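Local coordinates for protein internalin (Listeria monocytogenes serotype 4b, PDB 4FMZ) that is an internalin-family leucine-rich repeat protein that probably takes part in adhesion to, or invasion of, host cells, at residues A141-S146 and V162-V167; L316-N321 and A338-Q343; A57-I62 and T79-L84; T177-L182 and A196-L201. One frame throughout, in Å; residues are numbered along the deposited sequence. Where two conformers were deposited one is given.

Interaction 1 of 4, residues A141-S146 and V162-V167; sequences ANHNLS and VTESKV
Two consecutive loops run side by side here, held by backbone bonds near both ends: Ala-141 N donates to Thr-163 O and Lys-166 N to Leu-145 O, each 2.9 Å long. Between these two bonds the contact turns on His-143. Its ND1 gives a hydrogen bond to Glu-164 O, 2.8 Å long and nearly straight (169°), with the acceptor lying in the ring plane and the donor in the carbonyl plane. The same oxygen also takes a CA-H...O contact from His-143, and a water that donates to His-143 O also donates, weakly, to Glu-164 O. CG of His-143 stands beside its own backbone N (chi1 -57°), and that brings the ring alongside the Glu-164 side chain, pointing the same way; CE1 comes 3.4 Å from OE1, with ring and carboxylate planes 46° apart. Over one face of the ring sits Ala-141 O. These are neighbouring coils of the leucine-rich repeat solenoid, each just past its short strand, 136-138 and 159-161. Asn-142, at the start of a type I turn, faces away and spends its amide on the preceding coil, with ND2 to Leu-117 O and OD1 to Ile-122 N. Ser-165 likewise uses OG on Asn-187 of the following coil, while also accepting from Val-167 N in an ST turn. Inside, the Leu-145 and Val-162 side chains cross at about a right angle, CD2 of the first 4.1 Å from CG1 of the second. Outside, the extended Lys-166 chain lies along Asn-144, its CG 3.6 Å from His-143 O.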
loop_
_atom_site.group_PDB
_atom_site.type_symbol
_atom_site.label_atom_id
_atom_site.label_comp_id
_atom_site.label_asym_id
_atom_site.label_seq_id
_atom_site.Cartn_x
_atom_site.Cartn_y
_atom_site.Cartn_z
ATOM N N ALA A 141 7.984 3.514 -2.421
ATOM C CA ALA A 141 8.812 4.635 -2.891
ATOM C C ALA A 141 10.344 4.439 -2.679
ATOM O O ALA A 141 11.076 5.397 -2.419
ATOM C CB ALA A 141 8.348 5.948 -2.273
ATOM N N ASN A 142 10.815 3.202 -2.837
ATOM C CA ASN A 142 12.238 2.887 -2.916
ATOM C C ASN A 142 12.425 2.801 -4.423
ATOM O O ASN A 142 12.238 1.740 -5.012
ATOM C CB ASN A 142 12.588 1.606 -2.143
ATOM C CG ASN A 142 12.742 1.856 -0.668
ATOM O OD1 ASN A 142 13.802 2.278 -0.201
ATOM N ND2 ASN A 142 11.676 1.658 0.095
ATOM N N HIS A 143 12.620 3.970 -5.055
ATOM C CA HIS A 143 12.632 4.161 -6.510
ATOM C C HIS A 143 13.583 3.260 -7.297
ATOM O O HIS A 143 13.295 2.975 -8.457
ATOM C CB HIS A 143 12.917 5.629 -6.856
ATOM C CG HIS A 143 11.942 6.584 -6.226
ATOM N ND1 HIS A 143 10.571 6.359 -6.265
ATOM C CD2 HIS A 143 12.175 7.730 -5.543
ATOM C CE1 HIS A 143 10.022 7.370 -5.612
ATOM N NE2 HIS A 143 10.946 8.225 -5.167
ATOM N N ASN A 144 14.665 2.785 -6.678
ATOM C CA ASN A 144 15.667 1.972 -7.362
ATOM C C ASN A 144 15.572 0.469 -7.046
ATOM O O ASN A 144 16.404 -0.304 -7.531
ATOM C CB ASN A 144 17.059 2.508 -7.057
ATOM C CG ASN A 144 17.245 3.911 -7.581
ATOM O OD1 ASN A 144 17.084 4.185 -8.776
ATOM N ND2 ASN A 144 17.539 4.841 -6.693
ATOM N N LEU A 145 14.523 0.048 -6.313
ATOM C CA LEU A 145 14.287 -1.359 -6.001
ATOM C C LEU A 145 13.714 -2.087 -7.238
ATOM O O LEU A 145 12.847 -1.533 -7.910
ATOM C CB LEU A 145 13.319 -1.463 -4.807
ATOM C CG LEU A 145 12.874 -2.860 -4.359
ATOM C CD1 LEU A 145 14.056 -3.703 -3.856
ATOM C CD2 LEU A 145 11.802 -2.761 -3.289
ATOM N N SER A 146 14.191 -3.317 -7.532
ATOM C CA SER A 146 13.662 -4.094 -8.665
ATOM C C SER A 146 13.580 -5.597 -8.370
ATOM O O SER A 146 12.703 -6.267 -8.911
ATOM C CB SER A 146 14.490 -3.868 -9.928
ATOM O OG SER A 146 15.801 -4.389 -9.793
ATOM N N VAL A 162 4.799 -2.230 -2.328
ATOM C CA VAL A 162 5.997 -2.021 -3.153
ATOM C C VAL A 162 5.543 -1.047 -4.236
ATOM O O VAL A 162 4.749 -1.428 -5.089
ATOM C CB VAL A 162 6.656 -3.308 -3.733
ATOM C CG1 VAL A 162 7.917 -2.956 -4.525
ATOM C CG2 VAL A 162 6.979 -4.332 -2.642
ATOM N N THR A 163 5.949 0.220 -4.149
ATOM C CA THR A 163 5.487 1.230 -5.109
ATOM C C THR A 163 6.596 2.109 -5.653
ATOM O O THR A 163 7.653 2.222 -5.031
ATOM C CB THR A 163 4.433 2.161 -4.451
ATOM O OG1 THR A 163 5.044 2.851 -3.359
ATOM C CG2 THR A 163 3.170 1.420 -3.982
ATOM N N GLU A 164 6.316 2.797 -6.789
ATOM C CA GLU A 164 7.181 3.802 -7.432
ATOM C C GLU A 164 8.611 3.301 -7.666
ATOM O O GLU A 164 9.570 4.071 -7.527
ATOM C CB GLU A 164 7.220 5.075 -6.571
ATOM C CG GLU A 164 5.870 5.742 -6.404
ATOM C CD GLU A 164 5.942 6.958 -5.506
ATOM O OE1 GLU A 164 6.697 7.903 -5.829
ATOM O OE2 GLU A 164 5.252 6.957 -4.466
ATOM N N SER A 165 8.749 2.019 -7.996
ATOM C CA SER A 165 10.055 1.385 -8.143
ATOM C C SER A 165 10.304 0.853 -9.558
ATOM O O SER A 165 9.497 1.060 -10.465
ATOM C CB SER A 165 10.175 0.241 -7.138
ATOM O OG SER A 165 9.361 -0.846 -7.543
ATOM N N LYS A 166 11.431 0.148 -9.727
ATOM C CA LYS A 166 11.829 -0.457 -10.994
ATOM C C LYS A 166 11.375 -1.937 -11.046
ATOM O O LYS A 166 11.803 -2.679 -11.935
ATOM C CB LYS A 166 13.352 -0.313 -11.191
ATOM C CG LYS A 166 13.767 1.128 -11.458
ATOM C CD LYS A 166 15.251 1.280 -11.724
ATOM C CE LYS A 166 15.612 2.746 -11.819
ATOM N NZ LYS A 166 17.013 2.955 -12.269
ATOM N N VAL A 167 10.458 -2.342 -10.122
ATOM C CA VAL A 167 9.927 -3.712 -10.036
ATOM C C VAL A 167 9.099 -4.053 -11.285
ATOM O O VAL A 167 8.095 -3.408 -11.590
ATOM C CB VAL A 167 9.131 -4.002 -8.726
ATOM C CG1 VAL A 167 8.285 -5.283 -8.837
ATOM C CG2 VAL A 167 10.078 -4.096 -7.531
HETATM O O HOH W 1 11.610 4.413 -10.252
#

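Interaction 2 of 4, residues L316-N321 and A338-Q343; sequences LFLSQN and ADFANQ. With EDO (1,2-ethanediol), chain G.
The Phe-317 ring carries the Asp-339 side chain on one face: CB sits over the ring centre, 3.7 Å from the centroid in a CH-pi contact, and the carboxylate stacks against the ring at only 21° between planes. An edge-to-face contact with Phe-293 places the same ring against the preceding coil. Phe-340 has the C1 carbon of a 1,2-ethanediol over one face, Asp-339 OD1 in plane at its edge, and Leu-318 lying alongside. Beyond the ring contact, the Asp-339 carboxylate binds the backbone where it leaves strand 315-317. Leu-318 N (2.7 Å) and Ser-319 N reach OD1 from opposite faces of its plane, both on the syn side. Ser-319 N also gives to OD2, joined on the same face by Ser-319 OG at 2.7 Å, which comes from 61° above the plane. Four bonds therefore fix the carboxylate's rotation. This is the C-terminal end of the leucine-rich repeat solenoid, where 337-338 is the last strand. CG of Phe-340 lies between its backbone N and carbonyl carbon (chi1 46°), which turns the ring back toward Leu-316 and Leu-318; its CE1 lies 4.0 Å from Leu-318 CB. The ethanediol, probably from the crystallisation liquor, donates through O1 to Leu-318 O.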
loop_
_atom_site.group_PDB
_atom_site.type_symbol
_atom_site.label_atom_id
_atom_site.label_comp_id
_atom_site.label_asym_id
_atom_site.label_seq_id
_atom_site.Cartn_x
_atom_site.Cartn_y
_atom_site.Cartn_z
ATOM N N LEU A 316 -21.857 10.911 -10.005
ATOM C CA LEU A 316 -21.980 10.461 -11.386
ATOM C C LEU A 316 -21.158 11.334 -12.319
ATOM O O LEU A 316 -21.425 12.534 -12.451
ATOM C CB LEU A 316 -23.454 10.421 -11.826
ATOM C CG LEU A 316 -23.731 10.075 -13.292
ATOM C CD1 LEU A 316 -23.336 8.615 -13.629
ATOM C CD2 LEU A 316 -25.157 10.343 -13.625
ATOM N N PHE A 317 -20.145 10.734 -12.944
ATOM C CA PHE A 317 -19.312 11.433 -13.921
ATOM C C PHE A 317 -19.655 10.936 -15.320
ATOM O O PHE A 317 -19.685 9.722 -15.570
ATOM C CB PHE A 317 -17.815 11.274 -13.618
ATOM C CG PHE A 317 -17.249 12.199 -12.552
ATOM C CD1 PHE A 317 -18.010 12.566 -11.439
ATOM C CD2 PHE A 317 -15.936 12.641 -12.622
ATOM C CE1 PHE A 317 -17.488 13.423 -10.454
ATOM C CE2 PHE A 317 -15.402 13.464 -11.618
ATOM C CZ PHE A 317 -16.176 13.837 -10.534
ATOM N N LEU A 318 -19.975 11.876 -16.222
ATOM C CA LEU A 318 -20.363 11.547 -17.592
ATOM C C LEU A 318 -19.786 12.505 -18.619
ATOM O O LEU A 318 -20.126 12.373 -19.786
ATOM C CB LEU A 318 -21.897 11.555 -17.731
ATOM C CG LEU A 318 -22.663 10.367 -17.182
ATOM C CD1 LEU A 318 -24.127 10.660 -17.152
ATOM C CD2 LEU A 318 -22.391 9.105 -17.991
ATOM N N SER A 319 -18.935 13.466 -18.219
ATOM C CA SER A 319 -18.424 14.452 -19.182
ATOM C C SER A 319 -17.624 13.810 -20.316
ATOM O O SER A 319 -17.061 12.739 -20.151
ATOM C CB SER A 319 -17.579 15.512 -18.485
ATOM O OG SER A 319 -16.327 15.019 -18.041
ATOM N N GLN A 320 -17.627 14.469 -21.483
ATOM C CA GLN A 320 -16.875 14.114 -22.688
ATOM C C GLN A 320 -17.175 12.690 -23.224
ATOM O O GLN A 320 -16.282 11.873 -23.493
ATOM C CB GLN A 320 -15.369 14.355 -22.503
ATOM C CG GLN A 320 -15.069 15.849 -22.223
ATOM C CD GLN A 320 -13.635 16.243 -22.469
ATOM O OE1 GLN A 320 -12.697 15.508 -22.160
ATOM N NE2 GLN A 320 -13.428 17.465 -22.941
ATOM N N ASN A 321 -18.468 12.444 -23.410
ATOM C CA ASN A 321 -19.056 11.310 -24.124
ATOM C C ASN A 321 -19.680 11.964 -25.369
ATOM O O ASN A 321 -19.108 12.948 -25.850
ATOM C CB ASN A 321 -20.080 10.578 -23.237
ATOM C CG ASN A 321 -19.439 9.618 -22.278
ATOM O OD1 ASN A 321 -19.051 8.523 -22.655
ATOM N ND2 ASN A 321 -19.333 9.995 -21.015
ATOM N N ALA A 338 -21.389 15.718 -9.732
ATOM C CA ALA A 338 -21.629 15.373 -11.138
ATOM C C ALA A 338 -20.789 16.308 -12.006
ATOM O O ALA A 338 -20.998 17.521 -11.944
ATOM C CB ALA A 338 -23.115 15.487 -11.472
ATOM N N ASP A 339 -19.793 15.759 -12.755
ATOM C CA ASP A 339 -18.817 16.519 -13.553
ATOM C C ASP A 339 -19.401 17.255 -14.788
ATOM O O ASP A 339 -18.627 17.649 -15.658
ATOM C CB ASP A 339 -17.667 15.594 -13.998
ATOM C CG ASP A 339 -18.015 14.567 -15.071
ATOM O OD1 ASP A 339 -19.227 14.345 -15.319
ATOM O OD2 ASP A 339 -17.078 14.012 -15.677
ATOM N N PHE A 340 -20.728 17.437 -14.870
ATOM C CA PHE A 340 -21.350 18.168 -15.986
ATOM C C PHE A 340 -22.181 19.319 -15.405
ATOM O O PHE A 340 -22.910 19.129 -14.429
ATOM C CB PHE A 340 -22.148 17.251 -16.941
ATOM C CG PHE A 340 -23.072 16.240 -16.310
ATOM C CD1 PHE A 340 -22.568 15.064 -15.741
ATOM C CD2 PHE A 340 -24.448 16.441 -16.302
ATOM C CE1 PHE A 340 -23.414 14.138 -15.132
ATOM C CE2 PHE A 340 -25.298 15.490 -15.716
ATOM C CZ PHE A 340 -24.770 14.355 -15.125
ATOM N N ALA A 341 -22.003 20.526 -15.986
ATOM C CA ALA A 341 -22.542 21.812 -15.543
ATOM C C ALA A 341 -24.055 21.850 -15.360
ATOM O O ALA A 341 -24.513 22.465 -14.392
ATOM C CB ALA A 341 -22.106 22.923 -16.490
ATOM N N ASN A 342 -24.833 21.263 -16.275
ATOM C CA ASN A 342 -26.282 21.368 -16.161
ATOM C C ASN A 342 -26.865 20.329 -15.212
ATOM O O ASN A 342 -26.135 19.481 -14.682
ATOM C CB ASN A 342 -26.968 21.296 -17.550
ATOM C CG ASN A 342 -26.407 20.310 -18.556
ATOM O OD1 ASN A 342 -25.375 19.660 -18.351
ATOM N ND2 ASN A 342 -27.065 20.213 -19.703
ATOM N N GLN A 343 -28.189 20.456 -14.953
ATOM C CA GLN A 343 -29.040 19.565 -14.149
ATOM C C GLN A 343 -30.450 20.131 -14.076
ATOM O O GLN A 343 -31.282 19.798 -14.914
ATOM C CB GLN A 343 -28.492 19.302 -12.730
ATOM C CG GLN A 343 -28.925 17.944 -12.162
ATOM C CD GLN A 343 -28.385 16.746 -12.923
ATOM O OE1 GLN A 343 -29.136 15.862 -13.346
ATOM N NE2 GLN A 343 -27.068 16.676 -13.097
HETATM C C1 EDO G . -22.776 14.491 -19.922
HETATM O O1 EDO G . -21.749 14.142 -20.845
HETATM C C2 EDO G . -23.499 15.727 -20.470
HETATM O O2 EDO G . -22.515 16.710 -20.761
#

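Interaction 3 of 4, residues A57-I62 and T79-L84; sequences ASIQGI and TDISPL
Ala-57 meets the next coil of the leucine-rich repeat solenoid through water: its carbonyl O lies 2.8 Å from each of two waters, one accepting from Thr-79 N, the other bonded to Thr-79 OG1. The two loops belong to consecutive coils, one between strands 48-50 and 70-72, the other between 70-72 and 92-94, and no direct hydrogen bond joins them. At Ser-58 the polar end is used locally, OG accepting from Gln-60 N in an ST turn and donating to Gln-60 OE1. Ile-59 follows: its N gives to a third water, which donates to Asp-80 O, 2.6 Å from it. Its side chain carries the contact: CG1 lies between the backbone N and the carbonyl carbon (chi1 60°), which sends it over the other loop, 3.8 Å from Pro-83 CD, and the side chain crosses that of Leu-84 at about a right angle. Gln-60 opens the corner of a type II turn closed by Ile-62 N to Ile-59 O, and its backbone N lies near Pro-83 CG. Gly-61 takes the other corner with a positive phi of 106°, the position of a type II turn where glycine is usual. Ile-62 then turns its CG2 onto Pro-83 CB and Leu-84 CD2, both 3.8 Å away, so that Pro-83 packs against both isoleucines. Ile-62 and Leu-84 also both touch Leu-71 of strand 70-72. The closest side-chain approach is that of Ile-59 CD1, 3.5 Å from Leu-84 CG.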
loop_
_atom_site.group_PDB
_atom_site.type_symbol
_atom_site.label_atom_id
_atom_site.label_comp_id
_atom_site.label_asym_id
_atom_site.label_seq_id
_atom_site.Cartn_x
_atom_site.Cartn_y
_atom_site.Cartn_z
ATOM N N ALA A 57 20.449 11.945 12.880
ATOM C CA ALA A 57 21.442 11.652 11.841
ATOM C C ALA A 57 22.325 10.451 12.217
ATOM O O ALA A 57 23.026 9.922 11.358
ATOM C CB ALA A 57 22.308 12.876 11.578
ATOM N N SER A 58 22.299 10.029 13.486
ATOM C CA SER A 58 23.043 8.870 13.986
ATOM C C SER A 58 22.221 8.176 15.070
ATOM O O SER A 58 21.640 8.848 15.921
ATOM C CB SER A 58 24.405 9.291 14.546
ATOM O OG SER A 58 25.064 8.192 15.160
ATOM N N ILE A 59 22.175 6.851 15.047
ATOM C CA ILE A 59 21.436 6.101 16.061
ATOM C C ILE A 59 22.430 5.385 16.994
ATOM O O ILE A 59 22.037 4.492 17.747
ATOM C CB ILE A 59 20.333 5.163 15.462
ATOM C CG1 ILE A 59 20.918 4.117 14.499
ATOM C CG2 ILE A 59 19.223 6.001 14.801
ATOM C CD1 ILE A 59 20.081 2.911 14.269
ATOM N N GLN A 60 23.711 5.834 16.995
ATOM C CA GLN A 60 24.730 5.295 17.905
ATOM C C GLN A 60 24.228 5.443 19.344
ATOM O O GLN A 60 23.681 6.501 19.702
ATOM C CB GLN A 60 26.096 5.982 17.706
ATOM C CG GLN A 60 26.759 5.601 16.375
ATOM C CD GLN A 60 27.833 6.577 15.965
ATOM O OE1 GLN A 60 27.584 7.758 15.717
ATOM N NE2 GLN A 60 29.060 6.100 15.879
ATOM N N GLY A 61 24.343 4.357 20.110
ATOM C CA GLY A 61 23.886 4.255 21.496
ATOM C C GLY A 61 22.623 3.436 21.650
ATOM O O GLY A 61 22.398 2.862 22.718
ATOM N N ILE A 62 21.787 3.355 20.576
ATOM C CA ILE A 62 20.525 2.599 20.602
ATOM C C ILE A 62 20.766 1.109 20.893
ATOM O O ILE A 62 19.865 0.440 21.407
ATOM C CB ILE A 62 19.666 2.815 19.325
ATOM C CG1 ILE A 62 18.167 2.682 19.669
ATOM C CG2 ILE A 62 20.091 1.892 18.144
ATOM C CD1 ILE A 62 17.222 3.333 18.696
ATOM N N THR A 79 21.090 7.436 7.994
ATOM C CA THR A 79 21.747 6.770 6.865
ATOM C C THR A 79 22.246 5.397 7.309
ATOM O O THR A 79 21.967 4.414 6.644
ATOM C CB THR A 79 22.895 7.607 6.275
ATOM O OG1 THR A 79 23.803 7.970 7.306
ATOM C CG2 THR A 79 22.412 8.846 5.549
ATOM N N ASP A 80 22.968 5.332 8.433
ATOM C CA ASP A 80 23.565 4.115 8.979
ATOM C C ASP A 80 22.702 3.520 10.101
ATOM O O ASP A 80 22.535 4.140 11.153
ATOM C CB ASP A 80 24.986 4.438 9.495
ATOM C CG ASP A 80 25.813 3.253 9.954
ATOM O OD1 ASP A 80 25.339 2.111 9.819
ATOM O OD2 ASP A 80 26.948 3.472 10.432
ATOM N N ILE A 81 22.202 2.298 9.889
ATOM C CA ILE A 81 21.378 1.614 10.890
ATOM C C ILE A 81 22.139 0.448 11.564
ATOM O O ILE A 81 21.490 -0.342 12.255
ATOM C CB ILE A 81 19.990 1.154 10.336
ATOM C CG1 ILE A 81 20.112 0.343 9.038
ATOM C CG2 ILE A 81 19.047 2.356 10.157
ATOM C CD1 ILE A 81 18.997 -0.651 8.828
ATOM N N SER A 82 23.504 0.365 11.408
ATOM C CA SER A 82 24.312 -0.697 12.024
ATOM C C SER A 82 24.078 -0.806 13.559
ATOM O O SER A 82 24.031 -1.927 14.044
ATOM C CB SER A 82 25.800 -0.531 11.720
ATOM O OG SER A 82 26.287 0.755 12.061
ATOM N N PRO A 83 23.841 0.290 14.360
ATOM C CA PRO A 83 23.594 0.082 15.812
ATOM C C PRO A 83 22.333 -0.748 16.135
ATOM O O PRO A 83 22.178 -1.158 17.283
ATOM C CB PRO A 83 23.454 1.514 16.358
ATOM C CG PRO A 83 24.176 2.353 15.381
ATOM C CD PRO A 83 23.848 1.737 14.059
ATOM N N LEU A 84 21.448 -1.021 15.137
ATOM C CA LEU A 84 20.255 -1.850 15.361
ATOM C C LEU A 84 20.557 -3.349 15.306
ATOM O O LEU A 84 19.708 -4.144 15.716
ATOM C CB LEU A 84 19.158 -1.566 14.297
ATOM C CG LEU A 84 18.445 -0.221 14.310
ATOM C CD1 LEU A 84 17.348 -0.179 13.262
ATOM C CD2 LEU A 84 17.865 0.089 15.673
HETATM O O HOH W 2 22.452 7.369 10.385
HETATM O O HOH W 3 22.922 10.245 8.543
HETATM O O HOH W 4 23.694 5.452 13.091
#

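Interaction 4 of 4, residues T177-L182 and A196-L201; sequences TDLYSL and ASLTSL. With EDO (1,2-ethanediol), chain C.
Leu-201 reaches across to Leu-179 and Leu-182 with one methyl. CB passes 4.0 Å from Leu-179 O; CG, anti to the backbone N (chi1 -152°), comes near Tyr-180 O; CD1 then settles against the backbone where 177-182 becomes strand, 3.6 Å from Tyr-180 C and 3.8 Å from both Leu-179 CB and Leu-182 CB. Leu-198 supplies the second leucine of this coil. The Leu-198 side chain crosses that of Leu-182 at about a right angle, CD1 3.7 Å from Leu-182 CD2, and lies beside that of Leu-179, pointing the same way, while its CD2 lies near Thr-177 CA. The four leucines are the inward-facing residues of two successive coils, the leucine core characteristic of leucine-rich repeats.

At the rim the link is made by water in place of direct hydrogen bonds. One water donates to Thr-177 O and to Leu-179 O and accepts from Ser-200 N, bridging the type I turn 198-201 to the other coil. A second donates to Thr-177 O, 2.8 Å away, and bonds the hydroxyls of Thr-199 and Ser-200. Thr-177 CG2 also rests 3.4 Å from Ser-197 O. Ser-197 uses its own OG on Ala-174 O and Pro-194 O, and Tyr-180 stacks its ring with that of His-202. The contact takes in the start of strand 181-183 and the turn just ahead of strand 203-205: Leu-179 and Leu-182 pack on Leu-160 of strand 159-161, Leu-182 also touches Phe-204 of strand 203-205, and Leu-201 leans on Met-220 of the following loop.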
loop_
_atom_site.group_PDB
_atom_site.type_symbol
_atom_site.label_atom_id
_atom_site.label_comp_id
_atom_site.label_asym_id
_atom_site.label_seq_id
_atom_site.Cartn_x
_atom_site.Cartn_y
_atom_site.Cartn_z
ATOM N N THR A 177 1.056 -16.400 -0.133
ATOM C CA THR A 177 -0.365 -16.747 -0.288
ATOM C C THR A 177 -1.246 -16.343 0.890
ATOM O O THR A 177 -2.469 -16.424 0.737
ATOM C CB THR A 177 -0.538 -18.231 -0.623
ATOM O OG1 THR A 177 -0.092 -19.027 0.476
ATOM C CG2 THR A 177 0.180 -18.613 -1.903
ATOM N N ASP A 178 -0.669 -15.858 2.014
ATOM C CA ASP A 178 -1.475 -15.344 3.127
ATOM C C ASP A 178 -1.809 -13.860 2.917
ATOM O O ASP A 178 -2.507 -13.275 3.756
ATOM C CB ASP A 178 -0.776 -15.532 4.477
ATOM C CG ASP A 178 -1.008 -16.886 5.118
ATOM O OD1 ASP A 178 -2.040 -17.530 4.805
ATOM O OD2 ASP A 178 -0.188 -17.279 5.973
ATOM N N LEU A 179 -1.315 -13.247 1.814
ATOM C CA LEU A 179 -1.552 -11.827 1.544
ATOM C C LEU A 179 -3.030 -11.517 1.510
ATOM O O LEU A 179 -3.808 -12.206 0.848
ATOM C CB LEU A 179 -0.880 -11.340 0.256
ATOM C CG LEU A 179 0.607 -10.957 0.356
ATOM C CD1 LEU A 179 1.149 -10.638 -1.028
ATOM C CD2 LEU A 179 0.826 -9.751 1.268
ATOM N N TYR A 180 -3.409 -10.508 2.289
ATOM C CA TYR A 180 -4.778 -10.024 2.433
ATOM C C TYR A 180 -4.942 -8.727 1.666
ATOM O O TYR A 180 -5.979 -8.500 1.042
ATOM C CB TYR A 180 -5.093 -9.793 3.921
ATOM C CG TYR A 180 -6.524 -9.413 4.185
ATOM C CD1 TYR A 180 -7.521 -10.385 4.267
ATOM C CD2 TYR A 180 -6.893 -8.082 4.335
ATOM C CE1 TYR A 180 -8.848 -10.040 4.491
ATOM C CE2 TYR A 180 -8.219 -7.724 4.556
ATOM C CZ TYR A 180 -9.194 -8.708 4.637
ATOM O OH TYR A 180 -10.500 -8.376 4.890
ATOM N N SER A 181 -3.921 -7.868 1.733
ATOM C CA SER A 181 -3.899 -6.562 1.072
ATOM C C SER A 181 -2.525 -6.352 0.421
ATOM O O SER A 181 -1.494 -6.497 1.087
ATOM C CB SER A 181 -4.224 -5.465 2.077
ATOM O OG SER A 181 -4.129 -4.182 1.473
ATOM N N LEU A 182 -2.513 -6.024 -0.873
ATOM C CA LEU A 182 -1.274 -5.852 -1.643
ATOM C C LEU A 182 -1.300 -4.593 -2.494
ATOM O O LEU A 182 -2.253 -4.394 -3.249
ATOM C CB LEU A 182 -1.055 -7.092 -2.554
ATOM C CG LEU A 182 0.027 -7.021 -3.655
ATOM C CD1 LEU A 182 1.449 -6.968 -3.064
ATOM C CD2 LEU A 182 -0.086 -8.215 -4.606
ATOM N N ALA A 196 -1.792 -15.375 -9.512
ATOM C CA ALA A 196 -2.923 -16.309 -9.514
ATOM C C ALA A 196 -2.928 -17.177 -8.234
ATOM O O ALA A 196 -3.962 -17.729 -7.874
ATOM C CB ALA A 196 -2.869 -17.188 -10.758
ATOM N N SER A 197 -1.797 -17.246 -7.521
ATOM C CA SER A 197 -1.673 -18.015 -6.272
ATOM C C SER A 197 -2.204 -17.243 -5.040
ATOM O O SER A 197 -2.362 -17.840 -3.973
ATOM C CB SER A 197 -0.213 -18.383 -6.040
ATOM O OG SER A 197 0.548 -17.190 -5.968
ATOM N N LEU A 198 -2.497 -15.933 -5.185
ATOM C CA LEU A 198 -2.940 -15.088 -4.062
ATOM C C LEU A 198 -4.456 -15.221 -3.829
ATOM O O LEU A 198 -5.208 -14.252 -3.949
ATOM C CB LEU A 198 -2.508 -13.613 -4.262
ATOM C CG LEU A 198 -0.995 -13.375 -4.479
ATOM C CD1 LEU A 198 -0.674 -11.903 -4.538
ATOM C CD2 LEU A 198 -0.122 -14.060 -3.382
ATOM N N THR A 199 -4.879 -16.429 -3.414
ATOM C CA THR A 199 -6.289 -16.799 -3.232
ATOM C C THR A 199 -6.931 -16.152 -1.984
ATOM O O THR A 199 -8.158 -16.136 -1.899
ATOM C CB THR A 199 -6.467 -18.332 -3.226
ATOM O OG1 THR A 199 -5.759 -18.864 -2.121
ATOM C CG2 THR A 199 -5.988 -18.985 -4.512
ATOM N N SER A 200 -6.131 -15.610 -1.061
ATOM C CA SER A 200 -6.621 -14.942 0.149
ATOM C C SER A 200 -6.714 -13.422 -0.009
ATOM O O SER A 200 -7.150 -12.738 0.925
ATOM C CB SER A 200 -5.708 -15.250 1.337
ATOM O OG SER A 200 -5.921 -16.565 1.824
ATOM N N LEU A 201 -6.273 -12.885 -1.154
ATOM C CA LEU A 201 -6.243 -11.439 -1.365
ATOM C C LEU A 201 -7.650 -10.831 -1.385
ATOM O O LEU A 201 -8.518 -11.296 -2.112
ATOM C CB LEU A 201 -5.473 -11.102 -2.649
ATOM C CG LEU A 201 -4.783 -9.731 -2.719
ATOM C CD1 LEU A 201 -3.733 -9.569 -1.603
ATOM C CD2 LEU A 201 -4.122 -9.535 -4.068
HETATM C C1 EDO C . -1.152 -2.620 0.864
HETATM O O1 EDO C . -1.918 -1.455 0.584
HETATM C C2 EDO C . -0.959 -2.726 2.384
HETATM O O2 EDO C . -2.235 -2.908 2.966
HETATM O O HOH W 5 -3.391 -14.448 -0.932
HETATM O O HOH W 6 -4.380 -18.424 0.144
#

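In the fold
From the N terminus, interaction 3 comes first, closing a loop around strand 70-72 near the start of the solenoid. Interaction 1 follows, spanning strand 159-161, and then interaction 4, which runs from strand 181-183 to the approach of 203-205; the nearest atoms of interactions 1 and 4 are about 6 Å apart. Interaction 2 closes the series at the last strands, 315-317 and 337-338. None nests in or crosses another: each ties one coil to the next, and all four are strung in series along the curved array. Interactions 2 and 3 lie on opposite sides of the chain's centre, their own centres about 55 Å apart.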